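Long-range contacts in O-methyltransferase family 2 (Planctopirus limnophila, PDB 5I2H), which probably transfers a methyl group from S-adenosyl-L-methionine to a hydroxyl of small aromatic substrates, and binds the flavone apigenin in this crystal: residues Asp44-Ser49 / Gly86-Thr91; Val199-Ala204 / Pro261-Ile266; Asp301-Ser306 / Glu333-Trp338. All coordinates share one frame; numbering follows the deposited sequence. Where two conformers were deposited one is given.

Interaction 1. Residues Asp44-Ser49 / Gly86-Thr91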
loop_
_atom_site.group_PDB
_atom_site.type_symbol
_atom_site.label_atom_id
_atom_site.label_comp_id
_atom_site.label_asym_id
_atom_site.label_seq_id
_atom_site.Cartn_x
_atom_site.Cartn_y
_atom_site.Cartn_z
ATOM N N ASP A 44 -9.532 -17.272 10.843
ATOM C CA ASP A 44 -9.804 -18.547 11.481
ATOM C C ASP A 44 -11.164 -18.527 12.170
ATOM O O ASP A 44 -11.874 -19.548 12.183
ATOM C CB ASP A 44 -8.676 -18.879 12.457
ATOM C CG ASP A 44 -7.338 -19.131 11.758
ATOM O OD1 ASP A 44 -7.319 -19.759 10.687
ATOM O OD2 ASP A 44 -6.297 -18.672 12.273
ATOM N N ILE A 45 -11.560 -17.376 12.725
ATOM C CA ILE A 45 -12.865 -17.293 13.374
ATOM C C ILE A 45 -13.986 -17.397 12.343
ATOM O O ILE A 45 -14.905 -18.214 12.476
ATOM C CB ILE A 45 -12.965 -16.003 14.199
ATOM C CG1 ILE A 45 -12.055 -16.116 15.423
ATOM C CG2 ILE A 45 -14.421 -15.723 14.576
ATOM C CD1 ILE A 45 -11.901 -14.825 16.197
ATOM N N LEU A 46 -13.915 -16.595 11.281
ATOM C CA LEU A 46 -15.028 -16.577 10.343
ATOM C C LEU A 46 -15.081 -17.837 9.487
ATOM O O LEU A 46 -16.155 -18.185 8.971
ATOM C CB LEU A 46 -14.949 -15.316 9.482
ATOM C CG LEU A 46 -15.464 -14.049 10.186
ATOM C CD1 LEU A 46 -15.064 -12.838 9.375
ATOM C CD2 LEU A 46 -16.976 -14.061 10.339
ATOM N N ASN A 47 -13.958 -18.550 9.364
ATOM C CA ASN A 47 -13.965 -19.823 8.653
ATOM C C ASN A 47 -14.932 -20.820 9.270
ATOM O O ASN A 47 -15.483 -21.672 8.563
ATOM C CB ASN A 47 -12.579 -20.432 8.646
ATOM C CG ASN A 47 -12.550 -21.739 7.917
ATOM O OD1 ASN A 47 -12.193 -22.780 8.493
ATOM N ND2 ASN A 47 -12.999 -21.725 6.658
ATOM N N GLU A 48 -15.123 -20.751 10.586
ATOM C CA GLU A 48 -16.062 -21.642 11.247
ATOM C C GLU A 48 -17.469 -21.463 10.725
ATOM O O GLU A 48 -18.207 -22.441 10.566
ATOM C CB GLU A 48 -16.072 -21.381 12.743
ATOM C CG GLU A 48 -14.755 -21.489 13.404
ATOM C CD GLU A 48 -14.927 -21.629 14.910
ATOM O OE1 GLU A 48 -15.955 -22.218 15.320
ATOM O OE2 GLU A 48 -14.058 -21.135 15.663
ATOM N N SER A 49 -17.880 -20.217 10.513
ATOM C CA SER A 49 -19.256 -19.888 10.193
ATOM C C SER A 49 -19.378 -18.389 9.950
ATOM O O SER A 49 -18.695 -17.592 10.607
ATOM C CB SER A 49 -20.185 -20.322 11.327
ATOM O OG SER A 49 -21.241 -19.411 11.446
ATOM N N GLY A 86 -26.934 -9.228 5.937
ATOM C CA GLY A 86 -26.287 -8.854 7.185
ATOM C C GLY A 86 -25.021 -9.608 7.574
ATOM O O GLY A 86 -24.082 -9.008 8.117
ATOM N N GLU A 87 -24.971 -10.909 7.296
ATOM C CA GLU A 87 -23.873 -11.733 7.783
ATOM C C GLU A 87 -22.565 -11.437 7.050
ATOM O O GLU A 87 -22.549 -11.028 5.880
ATOM C CB GLU A 87 -24.208 -13.210 7.631
ATOM C CG GLU A 87 -25.182 -13.715 8.670
ATOM C CD GLU A 87 -25.292 -15.216 8.657
ATOM O OE1 GLU A 87 -25.150 -15.814 7.559
ATOM O OE2 GLU A 87 -25.509 -15.795 9.749
ATOM N N ILE A 88 -21.460 -11.663 7.752
ATOM C CA ILE A 88 -20.111 -11.469 7.224
ATOM C C ILE A 88 -19.470 -12.842 7.053
ATOM O O ILE A 88 -19.452 -13.643 7.997
ATOM C CB ILE A 88 -19.268 -10.580 8.155
ATOM C CG1 ILE A 88 -19.958 -9.219 8.383
ATOM C CG2 ILE A 88 -17.846 -10.401 7.595
ATOM C CD1 ILE A 88 -19.534 -8.538 9.661
ATOM N N ASP A 89 -18.937 -13.113 5.864
ATOM C CA ASP A 89 -18.312 -14.404 5.562
ATOM C C ASP A 89 -16.960 -14.224 4.874
ATOM O O ASP A 89 -16.649 -13.165 4.335
ATOM C CB ASP A 89 -19.227 -15.253 4.674
ATOM C CG ASP A 89 -18.895 -16.738 4.716
ATOM O OD1 ASP A 89 -18.017 -17.171 5.519
ATOM O OD2 ASP A 89 -19.533 -17.472 3.939
ATOM N N LEU A 90 -16.161 -15.296 4.860
ATOM C CA LEU A 90 -14.944 -15.286 4.053
ATOM C C LEU A 90 -15.284 -15.421 2.578
ATOM O O LEU A 90 -16.257 -16.081 2.210
ATOM C CB LEU A 90 -14.012 -16.436 4.443
ATOM C CG LEU A 90 -13.548 -16.499 5.886
ATOM C CD1 LEU A 90 -12.561 -17.679 6.063
ATOM C CD2 LEU A 90 -12.901 -15.162 6.283
ATOM N N THR A 91 -14.452 -14.801 1.722
ATOM C CA THR A 91 -14.413 -15.165 0.317
ATOM C C THR A 91 -13.511 -16.384 0.133
ATOM O O THR A 91 -12.692 -16.702 0.999
ATOM C CB THR A 91 -13.865 -14.022 -0.533
ATOM O OG1 THR A 91 -12.520 -13.815 -0.122
ATOM C CG2 THR A 91 -14.666 -12.720 -0.315
HETATM O O HOH W 1 -17.622 -19.381 6.909
#

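Interaction 2. Residues Val199-Ala204 / Pro261-Ile266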
loop_
_atom_site.group_PDB
_atom_site.type_symbol
_atom_site.label_atom_id
_atom_site.label_comp_id
_atom_site.label_asym_id
_atom_site.label_seq_id
_atom_site.Cartn_x
_atom_site.Cartn_y
_atom_site.Cartn_z
ATOM N N VAL A 199 -23.222 34.490 2.755
ATOM C CA VAL A 199 -22.190 34.367 3.778
ATOM C C VAL A 199 -21.892 32.887 3.945
ATOM O O VAL A 199 -22.788 32.103 4.276
ATOM C CB VAL A 199 -22.630 35.009 5.099
ATOM C CG1 VAL A 199 -21.597 34.752 6.197
ATOM C CG2 VAL A 199 -22.864 36.526 4.890
ATOM N N LEU A 200 -20.643 32.500 3.683
ATOM C CA LEU A 200 -20.192 31.121 3.800
ATOM C C LEU A 200 -19.375 31.003 5.081
ATOM O O LEU A 200 -18.342 31.674 5.224
ATOM C CB LEU A 200 -19.346 30.736 2.590
ATOM C CG LEU A 200 -18.603 29.391 2.667
ATOM C CD1 LEU A 200 -19.600 28.225 2.877
ATOM C CD2 LEU A 200 -17.735 29.154 1.415
ATOM N N LEU A 201 -19.857 30.187 6.014
ATOM C CA LEU A 201 -19.171 29.879 7.271
ATOM C C LEU A 201 -18.494 28.523 7.172
ATOM O O LEU A 201 -19.150 27.512 6.894
ATOM C CB LEU A 201 -20.162 29.859 8.445
ATOM C CG LEU A 201 -19.685 29.304 9.797
ATOM C CD1 LEU A 201 -18.554 30.144 10.403
ATOM C CD2 LEU A 201 -20.873 29.174 10.790
ATOM N N ASP A 202 -17.204 28.490 7.464
ATOM C CA ASP A 202 -16.346 27.318 7.266
ATOM C C ASP A 202 -15.966 26.877 8.671
ATOM O O ASP A 202 -15.137 27.520 9.317
ATOM C CB ASP A 202 -15.150 27.743 6.411
ATOM C CG ASP A 202 -14.345 26.602 5.869
ATOM O OD1 ASP A 202 -14.399 25.501 6.439
ATOM O OD2 ASP A 202 -13.596 26.840 4.866
ATOM N N VAL A 203 -16.612 25.824 9.168
ATOM C CA VAL A 203 -16.427 25.376 10.546
ATOM C C VAL A 203 -15.287 24.370 10.599
ATOM O O VAL A 203 -15.321 23.350 9.895
ATOM C CB VAL A 203 -17.732 24.786 11.110
ATOM C CG1 VAL A 203 -17.507 24.163 12.545
ATOM C CG2 VAL A 203 -18.787 25.898 11.176
ATOM N N ALA A 204 -14.251 24.655 11.399
ATOM C CA ALA A 204 -13.158 23.708 11.646
ATOM C C ALA A 204 -12.474 23.315 10.341
ATOM O O ALA A 204 -11.963 22.204 10.199
ATOM C CB ALA A 204 -13.663 22.471 12.407
ATOM N N PRO A 261 -21.639 32.091 14.002
ATOM C CA PRO A 261 -22.121 33.386 13.493
ATOM C C PRO A 261 -23.183 33.170 12.430
ATOM O O PRO A 261 -23.245 32.087 11.801
ATOM C CB PRO A 261 -20.854 34.021 12.890
ATOM C CG PRO A 261 -20.046 32.829 12.463
ATOM C CD PRO A 261 -20.293 31.752 13.506
ATOM N N PRO A 262 -24.030 34.169 12.194
ATOM C CA PRO A 262 -25.033 34.052 11.128
ATOM C C PRO A 262 -24.370 33.775 9.792
ATOM O O PRO A 262 -23.350 34.374 9.450
ATOM C CB PRO A 262 -25.723 35.423 11.139
ATOM C CG PRO A 262 -25.524 35.935 12.517
ATOM C CD PRO A 262 -24.141 35.449 12.910
ATOM N N ALA A 263 -24.969 32.868 9.034
ATOM C CA ALA A 263 -24.433 32.454 7.747
ATOM C C ALA A 263 -25.549 31.904 6.882
ATOM O O ALA A 263 -26.544 31.382 7.391
ATOM C CB ALA A 263 -23.351 31.387 7.927
ATOM N N ASP A 264 -25.358 32.004 5.566
ATOM C CA ASP A 264 -26.268 31.360 4.624
ATOM C C ASP A 264 -25.883 29.900 4.387
ATOM O O ASP A 264 -26.746 29.025 4.339
ATOM C CB ASP A 264 -26.252 32.105 3.291
ATOM C CG ASP A 264 -26.811 33.523 3.407
ATOM O OD1 ASP A 264 -28.042 33.672 3.615
ATOM O OD2 ASP A 264 -26.037 34.483 3.293
ATOM N N ASP A 265 -24.596 29.638 4.191
ATOM C CA ASP A 265 -24.059 28.302 3.933
ATOM C C ASP A 265 -23.074 27.963 5.033
ATOM O O ASP A 265 -22.271 28.823 5.423
ATOM C CB ASP A 265 -23.309 28.237 2.604
ATOM C CG ASP A 265 -24.236 28.427 1.401
ATOM O OD1 ASP A 265 -25.391 27.980 1.477
ATOM O OD2 ASP A 265 -23.807 29.021 0.403
ATOM N N ILE A 266 -23.093 26.710 5.493
ATOM C CA ILE A 266 -22.116 26.228 6.464
ATOM C C ILE A 266 -21.393 25.036 5.855
ATOM O O ILE A 266 -22.037 24.073 5.417
ATOM C CB ILE A 266 -22.773 25.864 7.802
ATOM C CG1 ILE A 266 -23.352 27.140 8.411
ATOM C CG2 ILE A 266 -21.743 25.219 8.721
ATOM C CD1 ILE A 266 -24.155 26.894 9.668
#

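Interaction 3. Residues Asp301-Ser306 / Glu333-Trp338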
loop_
_atom_site.group_PDB
_atom_site.type_symbol
_atom_site.label_atom_id
_atom_site.label_comp_id
_atom_site.label_asym_id
_atom_site.label_seq_id
_atom_site.Cartn_x
_atom_site.Cartn_y
_atom_site.Cartn_z
ATOM N N ASP A 301 -16.572 15.556 1.920
ATOM C CA ASP A 301 -15.873 14.459 2.572
ATOM C C ASP A 301 -15.718 13.336 1.558
ATOM O O ASP A 301 -16.124 13.464 0.390
ATOM C CB ASP A 301 -16.628 14.016 3.849
ATOM C CG ASP A 301 -15.676 13.603 4.952
ATOM O OD1 ASP A 301 -14.953 12.606 4.738
ATOM O OD2 ASP A 301 -15.605 14.307 5.985
ATOM N N VAL A 302 -15.063 12.264 1.989
ATOM C CA VAL A 302 -14.963 11.082 1.141
ATOM C C VAL A 302 -16.176 10.201 1.427
ATOM O O VAL A 302 -16.901 10.422 2.413
ATOM C CB VAL A 302 -13.640 10.325 1.371
ATOM C CG1 VAL A 302 -12.460 11.194 0.933
ATOM C CG2 VAL A 302 -13.513 9.859 2.868
ATOM N N LEU A 303 -16.417 9.208 0.575
ATOM C CA LEU A 303 -17.575 8.329 0.737
ATOM C C LEU A 303 -17.191 6.864 0.610
ATOM O O LEU A 303 -16.620 6.458 -0.409
ATOM C CB LEU A 303 -18.647 8.636 -0.300
ATOM C CG LEU A 303 -19.248 10.036 -0.213
ATOM C CD1 LEU A 303 -20.167 10.263 -1.459
ATOM C CD2 LEU A 303 -19.996 10.257 1.101
ATOM N N LEU A 304 -17.533 6.074 1.628
ATOM C CA LEU A 304 -17.654 4.633 1.451
ATOM C C LEU A 304 -18.927 4.315 0.685
ATOM O O LEU A 304 -19.894 5.101 0.694
ATOM C CB LEU A 304 -17.697 3.910 2.798
ATOM C CG LEU A 304 -16.385 3.896 3.567
ATOM C CD1 LEU A 304 -16.616 3.388 4.957
ATOM C CD2 LEU A 304 -15.329 3.005 2.853
ATOM N N ASN A 305 -18.941 3.131 0.044
ATOM C CA ASN A 305 -20.150 2.700 -0.650
ATOM C C ASN A 305 -21.230 2.336 0.378
ATOM O O ASN A 305 -20.985 2.308 1.591
ATOM C CB ASN A 305 -19.845 1.552 -1.625
ATOM C CG ASN A 305 -19.342 0.295 -0.942
ATOM O OD1 ASN A 305 -19.531 0.095 0.253
ATOM N ND2 ASN A 305 -18.723 -0.591 -1.728
ATOM N N SER A 306 -22.453 2.092 -0.109
ATOM C CA SER A 306 -23.591 2.011 0.802
ATOM C C SER A 306 -23.552 0.783 1.710
ATOM O O SER A 306 -24.153 0.808 2.785
ATOM C CB SER A 306 -24.900 2.056 0.010
ATOM O OG SER A 306 -24.983 0.949 -0.872
ATOM N N GLU A 333 -25.234 7.186 2.591
ATOM C CA GLU A 333 -26.419 6.817 3.358
ATOM C C GLU A 333 -26.279 7.249 4.817
ATOM O O GLU A 333 -27.237 7.766 5.417
ATOM C CB GLU A 333 -26.657 5.308 3.222
ATOM C CG GLU A 333 -27.720 4.735 4.106
ATOM C CD GLU A 333 -27.891 3.220 3.863
ATOM O OE1 GLU A 333 -27.873 2.781 2.685
ATOM O OE2 GLU A 333 -28.016 2.465 4.850
ATOM N N GLU A 334 -25.063 7.133 5.378
ATOM C CA GLU A 334 -24.836 7.575 6.757
ATOM C C GLU A 334 -24.961 9.094 6.882
ATOM O O GLU A 334 -25.678 9.594 7.758
ATOM C CB GLU A 334 -23.481 7.057 7.253
ATOM C CG GLU A 334 -23.557 5.529 7.474
ATOM C CD GLU A 334 -22.226 4.862 7.828
ATOM O OE1 GLU A 334 -21.186 5.252 7.234
ATOM O OE2 GLU A 334 -22.254 3.930 8.683
ATOM N N TYR A 335 -24.305 9.852 6.000
ATOM C CA TYR A 335 -24.507 11.305 6.000
ATOM C C TYR A 335 -25.991 11.669 5.845
ATOM O O TYR A 335 -26.503 12.537 6.574
ATOM C CB TYR A 335 -23.667 11.969 4.913
ATOM C CG TYR A 335 -22.201 11.962 5.257
ATOM C CD1 TYR A 335 -21.737 12.694 6.358
ATOM C CD2 TYR A 335 -21.289 11.212 4.521
ATOM C CE1 TYR A 335 -20.410 12.676 6.734
ATOM C CE2 TYR A 335 -19.921 11.207 4.856
ATOM C CZ TYR A 335 -19.495 11.944 5.974
ATOM O OH TYR A 335 -18.189 11.903 6.365
ATOM N N ARG A 336 -26.709 10.984 4.948
ATOM C CA ARG A 336 -28.118 11.316 4.738
ATOM C C ARG A 336 -28.960 11.007 5.969
ATOM O O ARG A 336 -29.937 11.717 6.245
ATOM C CB ARG A 336 -28.659 10.589 3.505
ATOM C CG ARG A 336 -28.154 11.172 2.198
ATOM C CD ARG A 336 -28.983 10.707 1.018
ATOM N NE ARG A 336 -30.360 11.191 1.176
ATOM C CZ ARG A 336 -31.364 10.958 0.341
ATOM N NH1 ARG A 336 -31.179 10.227 -0.751
ATOM N NH2 ARG A 336 -32.565 11.462 0.617
ATOM N N GLY A 337 -28.539 10.032 6.773
ATOM C CA GLY A 337 -29.207 9.790 8.043
ATOM C C GLY A 337 -29.115 10.981 8.979
ATOM O O GLY A 337 -30.118 11.410 9.552
ATOM N N TRP A 338 -27.918 11.574 9.096
ATOM C CA TRP A 338 -27.750 12.742 9.954
ATOM C C TRP A 338 -28.467 13.953 9.383
ATOM O O TRP A 338 -29.047 14.747 10.133
ATOM C CB TRP A 338 -26.264 13.048 10.156
ATOM C CG TRP A 338 -25.570 11.956 10.886
ATOM C CD1 TRP A 338 -26.060 11.244 11.951
ATOM C CD2 TRP A 338 -24.290 11.391 10.577
ATOM N NE1 TRP A 338 -25.155 10.310 12.341
ATOM C CE2 TRP A 338 -24.064 10.359 11.506
ATOM C CE3 TRP A 338 -23.299 11.678 9.624
ATOM C CZ2 TRP A 338 -22.901 9.598 11.508
ATOM C CZ3 TRP A 338 -22.161 10.913 9.617
ATOM C CH2 TRP A 338 -21.961 9.882 10.559
HETATM O O HOH W 2 -16.470 10.217 5.116
#

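Interaction 1. Residues Asp44-Ser49 / Gly86-Thr91
L46 meets the strand through CB and both methyls, while N47, next along the helix, meets L90 through its CA and CB. The tight part is mostly apolar. CB of L46 lies 3.8 Å from CD2 of L90, and CD1 of L46 is turned to I88, which is modelled in two conformers. L46 holds CG anti to the carbonyl carbon (chi1 -79°), which carries the branch off the helix toward the strand and sets CD2 3.4 Å from the backbone O of I88. From the strand, L90 turns CD1 to the helix backbone, 3.6 Å from CA of N47.

The looser side is polar and has no direct hydrogen bond between the segments. The O of L46 and the OD1 of D89 stand 4.1 Å apart, and one water closes the gap by donating to both, at 2.8 Å from L46 O and 2.6 Å from D89 OD1. That OD1 also takes a weak bond from the N of L90 and a salt bridge from R95, which probably favours the charged carboxylate.

The axes of 44-48 and 88-90 approach to 7.4 Å, at 103°, within the dimerisation domain, whose family belongs to the helix-turn-helix clan. Strand 80-82 pairs antiparallel with 88-90, and its L80 touches L46, I88 and L90; helix 53-60 packs L53 and L56 on I88, and R95 of helix 92-97 touches N47 and L90.

Interaction 2. Residues Val199-Ala204 / Pro261-Ile266
The carbonyl O of V199 is gripped by two successive amides of the neighbouring segment. N of D265 reaches that O at 3.1 Å in an almost straight bond (174°), tilted a little from the carbonyl plane; N of D264 comes in at 2.9 Å to the same O, in the plane and on a lone pair, but its N-H is more bent (136°). The other polar end of V199 is held too: its N donates to OD2 of D264 at 2.9 Å, using the anti lone pair of the carboxylate, whose OD1 takes the N of K187. An alanine in place of D264 would probably leave the V199 and K187 amides without this shared acceptor and free the start of the strand to shift.

Further on, the N of L201 bonds to O of D265 at 2.8 Å, the second rung, after D265 N to V199 O, of a parallel pair in which L200 faces D265 and L201 faces I266. These are central strands, 199-203 and 265-269, of the Rossmann-like sheet of class I methyltransferases, each entering the sheet here.

On the face of L201 and I266 the packing is apolar. CG of L201 lies trans to its backbone N (chi1 169°), so that CD1 comes 3.7 Å from CG of the P261 ring, crossing it at about a right angle, while CB of L201 meets CB of A263 at 3.6 Å. CG2 of V203 touches CG2 of I266. On the other face, CD1 of L200 rests 3.7 Å from CB of D265, whose carboxylate turns to salt bridges with R198 and R296.

Interaction 3. Residues Asp301-Ser306 / Glu333-Trp338
At the C-terminal end of strand 296-301, where the methyltransferase sheet faces the apigenin pocket, D301 and the loop after it meet Y335 of helix 332-341. The phenol group carries the contact: OH of Y335 lies 3.3 Å from CG of D301, and the two side chains cross at about a right angle, the carboxylate and ring planes 36° apart. There is no direct bond; a water joins them. It accepts from OH of Y335 at 2.7 Å, in the plane of the ring at its edge, and donates to O of V302 (2.7 Å) and to OD1 of D301 (2.9 Å).

OD1 is shared further, since it also takes the N of V302 at 2.8 Å and ND1 of H273, a residue of the apigenin pocket. In a Rossmann-like fold the loops at this end of the strands form the active-site rim, and D301 fits that role, its side chain about 6 Å from the flavone. Y335 and the water are consistent with a second shell that helps to set D301, which in turn holds H273.

The apolar part is L303 against the ring. With CG tucked beside the backbone N (chi1 -72°), the ring of Y335 projects toward the loop, and CD2 of L303 approaches obliquely, 3.8 Å from CD2 of Y335. At the exposed end, OE1 of E333 passes CB of S306 at 4.1 Å.

Along the chain the three contacts come in series, each closing before the next opens. Interaction 1 belongs to the N-terminal dimerisation domain, as helix-on-strand packing; interactions 2 and 3 both lie in the methyltransferase domain, the former pairing two central strands of its seven-stranded sheet, the latter at the C-terminal end of strand 296-301. Strand 265-269 of interaction 2 runs beside strand 296-301, whose last residue, D301, opens interaction 3, yet their centres are about 22 Å apart. Interactions 1 and 2 lie on opposite sides of the chain's centre, about 46 Å between their centres, and interaction 3 is about 25 Å from interaction 1. The side chain of D301 is about 6 Å from bound apigenin, that of V203 about 12 Å.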